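Long-range contacts in ankyrin repeat domain protein (Legionella pneumophila subsp. pneumophila, PDB 6MCA), which probably acts inside host cells as a bacterial effector, combining ankyrin repeats with a cysteine protease-like domain and interacting with the LARP7 component of the host 7SK snRNP complex: residues D97-D102 with D134-L139; K279-E284 with G345-A350. One frame throughout, in Å; residues are numbered along the deposited sequence.

Contact 1: D97-D102 with D134-L139; sequences DNNDLD and DAIKQL
Leu101 turns its CG to the far side of CB from its own carbonyl carbon (chi1 -81°); the second torsion sends CD1 out extended, to 3.9 Å from Ala135 CB, and leaves CD2 as the other branch, over the backbone of Ile136, 3.7 Å from Ile136 CA. Leu139, with CG opposite its backbone N (chi1 178°), sends CD2 to meet Leu101 CD2 at 4.0 Å. A branched leucine suits this place because its two methyls reach three residues of the facing helix.

Ile136 lies against the turn differently. Its CD1 reaches 3.9 Å from Asn99 CA, while the side chain of Asn99 comes across it and brings OD1 to 3.8 Å from Ile136 CG2. That same amide oxygen accepts from a water at 2.8 Å (Asn99 OD1 to water O), which in turn takes the N-H of Ile136 at 3.2 Å (Ile136 N to water O). Ile136 lies in the first turn of helix 134-142, where an N-H has no carbonyl of the helix to meet, so the water supplies the acceptor.

Asn99 has positive phi and ends the preceding helix in a Schellman motif, a conformation asparagine tolerates well; Asp100 takes the N-cap position of helix 101-109, its OD1 accepting a weak bond from Met103 N. This tight helix-turn-helix, laid against a further helix of the array, is characteristic of stacked ankyrin repeats.

Contact 2: K279-E284 with G345-A350; sequences KIDRGE and GNCSWA
Arg282 and Ala350 make the one direct hydrogen bond of this contact: Arg282 NH2 donates to Ala350 O at 3.1 Å, with an N-H...O angle of 149°. The donor sits above the carbonyl plane instead of on a lone pair. A bend at chi3 of Arg282 folds the guanidinium over the helix, and the methyl of Ala350 lies against one face of it, its CB 3.8 Å from Arg282 CZ. So small a side chain lets the flat group settle close to the backbone. The same guanidinium is also held by Ser340 O at NE and Tyr380 OH at NH2, and a glycerol, probably from crystallisation, meets NH1.

Alongside, Cys347 points SG between its backbone N and carbonyl carbon (chi1 62°), which sets the sulfur 3.7 Å from Gly283 CA. Glycine fits here because its bare CA leaves the sulfur this close approach. Asp281 OD1 stands 4.0 Å from Cys347 SG.

In the next shell, Asp281 OD1 accepts from Gly283 N at 3.2 Å, an Asx turn that shapes the loop leaving strand 276-280. On the other side Asn346 OD1 takes two donors on the same face of its amide: Ser348 N, in a capping bond, and Ser348 OG at 2.8 Å. This caps the start of helix 348-353 and helps place Cys347, the residue between Asn346 and Ser348.

Farther out, Ser348 OG bonds to Ala267 N, and His266 touches Asn346 and Ser348.

A cysteine just before helix residues 348-353, with His266 of the sheet against its neighbours, recalls the arrangement of papain-like cysteine proteases and is consistent with a protease-like fold, though catalysis is not established here.

From the N terminus, the chain first meets contact 1, which closes a loop of 31 residues containing helix but no strand and joins helix 101-109 to helix 134-142 within the ankyrin region. It then runs through further helices and a small two-stranded sheet, then into the five-stranded antiparallel sheet before contact 2 opens. That contact closes a loop of 60 residues, including strands 292-297 and 331-337, and ties the end of strand 276-280 to helix 348-353. The two loops follow in series, neither enclosing nor crossing the other. Their centres are 34 Å apart, on opposite sides of the chain's centre: contact 1 lies at the surface, while contact 2 is buried.

Contact 1: D97-D102 with D134-L139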
loop_
_atom_site.group_PDB
_atom_site.type_symbol
_atom_site.label_atom_id
_atom_site.label_comp_id
_atom_site.label_asym_id
_atom_site.label_seq_id
_atom_site.Cartn_x
_atom_site.Cartn_y
_atom_site.Cartn_z
ATOM N N ASP A 97 1.370 -0.163 14.576
ATOM C CA ASP A 97 0.603 0.666 13.653
ATOM C C ASP A 97 -0.007 1.880 14.345
ATOM O O ASP A 97 -0.287 2.884 13.679
ATOM C CB ASP A 97 -0.493 -0.164 12.980
ATOM C CG ASP A 97 0.064 -1.324 12.174
ATOM O OD1 ASP A 97 1.304 -1.437 12.068
ATOM O OD2 ASP A 97 -0.737 -2.125 11.649
ATOM N N ASN A 98 -0.212 1.812 15.660
ATOM C CA ASN A 98 -0.659 2.960 16.436
ATOM C C ASN A 98 0.487 3.868 16.865
ATOM O O ASN A 98 0.226 4.923 17.454
ATOM C CB ASN A 98 -1.418 2.490 17.680
ATOM C CG ASN A 98 -2.909 2.356 17.440
ATOM O OD1 ASN A 98 -3.388 2.511 16.317
ATOM N ND2 ASN A 98 -3.651 2.057 18.500
ATOM N N ASN A 99 1.735 3.484 16.588
ATOM C CA ASN A 99 2.916 4.224 17.041
ATOM C C ASN A 99 2.893 4.413 18.556
ATOM O O ASN A 99 3.272 5.462 19.082
ATOM C CB ASN A 99 3.040 5.568 16.317
ATOM C CG ASN A 99 4.444 6.139 16.382
ATOM O OD1 ASN A 99 5.429 5.400 16.364
ATOM N ND2 ASN A 99 4.542 7.461 16.456
ATOM N N ASP A 100 2.439 3.382 19.265
ATOM C CA ASP A 100 2.342 3.397 20.721
ATOM C C ASP A 100 3.608 2.762 21.285
ATOM O O ASP A 100 3.775 1.539 21.227
ATOM C CB ASP A 100 1.088 2.656 21.184
ATOM C CG ASP A 100 0.806 2.840 22.666
ATOM O OD1 ASP A 100 1.680 3.357 23.394
ATOM O OD2 ASP A 100 -0.304 2.469 23.104
ATOM N N LEU A 101 4.495 3.594 21.836
ATOM C CA LEU A 101 5.782 3.095 22.312
ATOM C C LEU A 101 5.630 2.270 23.584
ATOM O O LEU A 101 6.281 1.229 23.734
ATOM C CB LEU A 101 6.742 4.262 22.543
ATOM C CG LEU A 101 7.441 4.806 21.296
ATOM C CD1 LEU A 101 8.247 6.052 21.628
ATOM C CD2 LEU A 101 8.328 3.738 20.680
ATOM N N ASP A 102 4.780 2.717 24.510
ATOM C CA ASP A 102 4.621 2.003 25.774
ATOM C C ASP A 102 4.016 0.621 25.556
ATOM O O ASP A 102 4.492 -0.372 26.120
ATOM C CB ASP A 102 3.762 2.828 26.734
ATOM C CG ASP A 102 4.417 4.140 27.117
ATOM O OD1 ASP A 102 5.664 4.190 27.160
ATOM O OD2 ASP A 102 3.686 5.119 27.377
ATOM N N ASP A 134 11.083 6.666 13.803
ATOM C CA ASP A 134 12.403 6.151 14.155
ATOM C C ASP A 134 12.443 5.564 15.562
ATOM O O ASP A 134 13.177 4.600 15.802
ATOM C CB ASP A 134 13.448 7.259 14.016
ATOM C CG ASP A 134 13.685 7.657 12.572
ATOM O OD1 ASP A 134 14.137 6.802 11.783
ATOM O OD2 ASP A 134 13.412 8.827 12.225
ATOM N N ALA A 135 11.681 6.128 16.501
ATOM C CA ALA A 135 11.719 5.636 17.876
ATOM C C ALA A 135 11.213 4.200 17.963
ATOM O O ALA A 135 11.862 3.333 18.563
ATOM C CB ALA A 135 10.902 6.555 18.784
ATOM N N ILE A 136 10.050 3.931 17.366
ATOM C CA ILE A 136 9.502 2.581 17.412
ATOM C C ILE A 136 10.346 1.630 16.570
ATOM O O ILE A 136 10.481 0.446 16.907
ATOM C CB ILE A 136 8.019 2.599 16.982
ATOM C CG1 ILE A 136 7.262 1.425 17.604
ATOM C CG2 ILE A 136 7.875 2.601 15.470
ATOM C CD1 ILE A 136 5.783 1.687 17.780
ATOM N N LYS A 137 10.962 2.132 15.495
ATOM C CA LYS A 137 11.872 1.304 14.713
ATOM C C LYS A 137 13.074 0.874 15.544
ATOM O O LYS A 137 13.490 -0.287 15.490
ATOM C CB LYS A 137 12.334 2.054 13.465
ATOM C CG LYS A 137 11.324 2.079 12.333
ATOM C CD LYS A 137 12.025 2.124 10.986
ATOM C CE LYS A 137 12.950 3.324 10.873
ATOM N NZ LYS A 137 12.213 4.608 11.011
ATOM N N GLN A 138 13.643 1.797 16.322
ATOM C CA GLN A 138 14.791 1.452 17.153
ATOM C C GLN A 138 14.386 0.530 18.296
ATOM O O GLN A 138 15.147 -0.368 18.675
ATOM C CB GLN A 138 15.450 2.722 17.688
ATOM C CG GLN A 138 16.175 3.522 16.622
ATOM C CD GLN A 138 16.573 4.903 17.097
ATOM O OE1 GLN A 138 16.240 5.309 18.211
ATOM N NE2 GLN A 138 17.287 5.636 16.251
ATOM N N LEU A 139 13.191 0.738 18.856
ATOM C CA LEU A 139 12.691 -0.180 19.874
ATOM C C LEU A 139 12.551 -1.591 19.315
ATOM O O LEU A 139 12.889 -2.571 19.990
ATOM C CB LEU A 139 11.352 0.317 20.421
ATOM C CG LEU A 139 10.665 -0.560 21.473
ATOM C CD1 LEU A 139 11.627 -0.934 22.595
ATOM C CD2 LEU A 139 9.432 0.137 22.028
HETATM O O HOH W 1 8.039 6.254 16.662
#

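Contact 2: K279-E284 with G345-A350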
loop_
_atom_site.group_PDB
_atom_site.type_symbol
_atom_site.label_atom_id
_atom_site.label_comp_id
_atom_site.label_asym_id
_atom_site.label_seq_id
_atom_site.Cartn_x
_atom_site.Cartn_y
_atom_site.Cartn_z
ATOM N N LYS A 279 -14.056 12.691 -8.510
ATOM C CA LYS A 279 -14.168 11.241 -8.498
ATOM C C LYS A 279 -13.175 10.652 -9.491
ATOM O O LYS A 279 -13.097 11.099 -10.645
ATOM C CB LYS A 279 -15.590 10.787 -8.835
ATOM C CG LYS A 279 -15.756 9.274 -8.840
ATOM C CD LYS A 279 -17.217 8.866 -8.864
ATOM C CE LYS A 279 -17.894 9.321 -10.142
ATOM N NZ LYS A 279 -19.277 8.778 -10.257
ATOM N N ILE A 280 -12.423 9.655 -9.028
ATOM C CA ILE A 280 -11.396 8.968 -9.796
ATOM C C ILE A 280 -11.728 7.484 -9.759
ATOM O O ILE A 280 -11.697 6.857 -8.687
ATOM C CB ILE A 280 -9.990 9.223 -9.236
ATOM C CG1 ILE A 280 -9.733 10.724 -9.088
ATOM C CG2 ILE A 280 -8.941 8.563 -10.118
ATOM C CD1 ILE A 280 -8.578 11.052 -8.169
ATOM N N ASP A 281 -12.053 6.928 -10.927
ATOM C CA ASP A 281 -12.302 5.496 -11.079
ATOM C C ASP A 281 -11.902 5.137 -12.508
ATOM O O ASP A 281 -12.667 5.373 -13.447
ATOM C CB ASP A 281 -13.758 5.149 -10.798
ATOM C CG ASP A 281 -14.018 3.652 -10.819
ATOM O OD1 ASP A 281 -13.054 2.876 -10.998
ATOM O OD2 ASP A 281 -15.190 3.251 -10.655
ATOM N N ARG A 282 -10.705 4.577 -12.660
ATOM C CA ARG A 282 -10.157 4.242 -13.967
ATOM C C ARG A 282 -10.582 2.861 -14.451
ATOM O O ARG A 282 -10.087 2.402 -15.485
ATOM C CB ARG A 282 -8.630 4.334 -13.928
ATOM C CG ARG A 282 -8.112 5.661 -13.401
ATOM C CD ARG A 282 -6.628 5.597 -13.079
ATOM N NE ARG A 282 -5.807 5.506 -14.283
ATOM C CZ ARG A 282 -4.496 5.726 -14.310
ATOM N NH1 ARG A 282 -3.828 5.625 -15.451
ATOM N NH2 ARG A 282 -3.855 6.055 -13.197
ATOM N N GLY A 283 -11.485 2.196 -13.735
ATOM C CA GLY A 283 -11.917 0.865 -14.110
ATOM C C GLY A 283 -13.085 0.845 -15.075
ATOM O O GLY A 283 -13.161 1.673 -15.989
ATOM N N GLU A 284 -14.006 -0.101 -14.866
ATOM C CA GLU A 284 -15.129 -0.283 -15.784
ATOM C C GLU A 284 -15.963 0.987 -15.911
ATOM O O GLU A 284 -16.376 1.359 -17.018
ATOM C CB GLU A 284 -15.995 -1.452 -15.309
ATOM C CG GLU A 284 -17.449 -1.386 -15.745
ATOM C CD GLU A 284 -17.737 -2.253 -16.954
ATOM O OE1 GLU A 284 -16.894 -3.112 -17.288
ATOM O OE2 GLU A 284 -18.810 -2.078 -17.569
ATOM N N GLY A 345 -7.409 -6.162 -15.053
ATOM C CA GLY A 345 -6.842 -6.273 -13.726
ATOM C C GLY A 345 -7.581 -5.440 -12.688
ATOM O O GLY A 345 -8.756 -5.090 -12.834
ATOM N N ASN A 346 -6.858 -5.127 -11.616
ATOM C CA ASN A 346 -7.382 -4.341 -10.506
ATOM C C ASN A 346 -6.904 -2.902 -10.654
ATOM O O ASN A 346 -5.696 -2.648 -10.730
ATOM C CB ASN A 346 -6.934 -4.929 -9.167
ATOM C CG ASN A 346 -7.735 -4.397 -7.996
ATOM O OD1 ASN A 346 -8.433 -3.387 -8.110
ATOM N ND2 ASN A 346 -7.639 -5.075 -6.859
ATOM N N CYS A 347 -7.849 -1.966 -10.690
ATOM C CA CYS A 347 -7.555 -0.560 -10.933
ATOM C C CYS A 347 -7.336 0.240 -9.655
ATOM O O CYS A 347 -7.128 1.455 -9.737
ATOM C CB CYS A 347 -8.691 0.078 -11.736
ATOM S SG CYS A 347 -10.285 0.052 -10.880
ATOM N N SER A 348 -7.380 -0.406 -8.486
ATOM C CA SER A 348 -7.273 0.323 -7.224
ATOM C C SER A 348 -5.954 1.083 -7.134
ATOM O O SER A 348 -5.927 2.266 -6.764
ATOM C CB SER A 348 -7.420 -0.647 -6.053
ATOM O OG SER A 348 -8.613 -1.403 -6.159
ATOM N N TRP A 349 -4.848 0.416 -7.469
ATOM C CA TRP A 349 -3.545 1.071 -7.433
ATOM C C TRP A 349 -3.517 2.286 -8.349
ATOM O O TRP A 349 -3.089 3.372 -7.942
ATOM C CB TRP A 349 -2.446 0.081 -7.819
ATOM C CG TRP A 349 -1.104 0.728 -7.991
ATOM C CD1 TRP A 349 -0.560 1.193 -9.154
ATOM C CD2 TRP A 349 -0.138 0.988 -6.965
ATOM N NE1 TRP A 349 0.684 1.724 -8.916
ATOM C CE2 TRP A 349 0.966 1.611 -7.579
ATOM C CE3 TRP A 349 -0.100 0.752 -5.587
ATOM C CZ2 TRP A 349 2.097 2.000 -6.864
ATOM C CZ3 TRP A 349 1.023 1.140 -4.878
ATOM C CH2 TRP A 349 2.106 1.757 -5.517
ATOM N N ALA A 350 -3.973 2.120 -9.593
ATOM C CA ALA A 350 -3.988 3.234 -10.535
ATOM C C ALA A 350 -4.904 4.352 -10.054
ATOM O O ALA A 350 -4.601 5.538 -10.238
ATOM C CB ALA A 350 -4.414 2.747 -11.919
#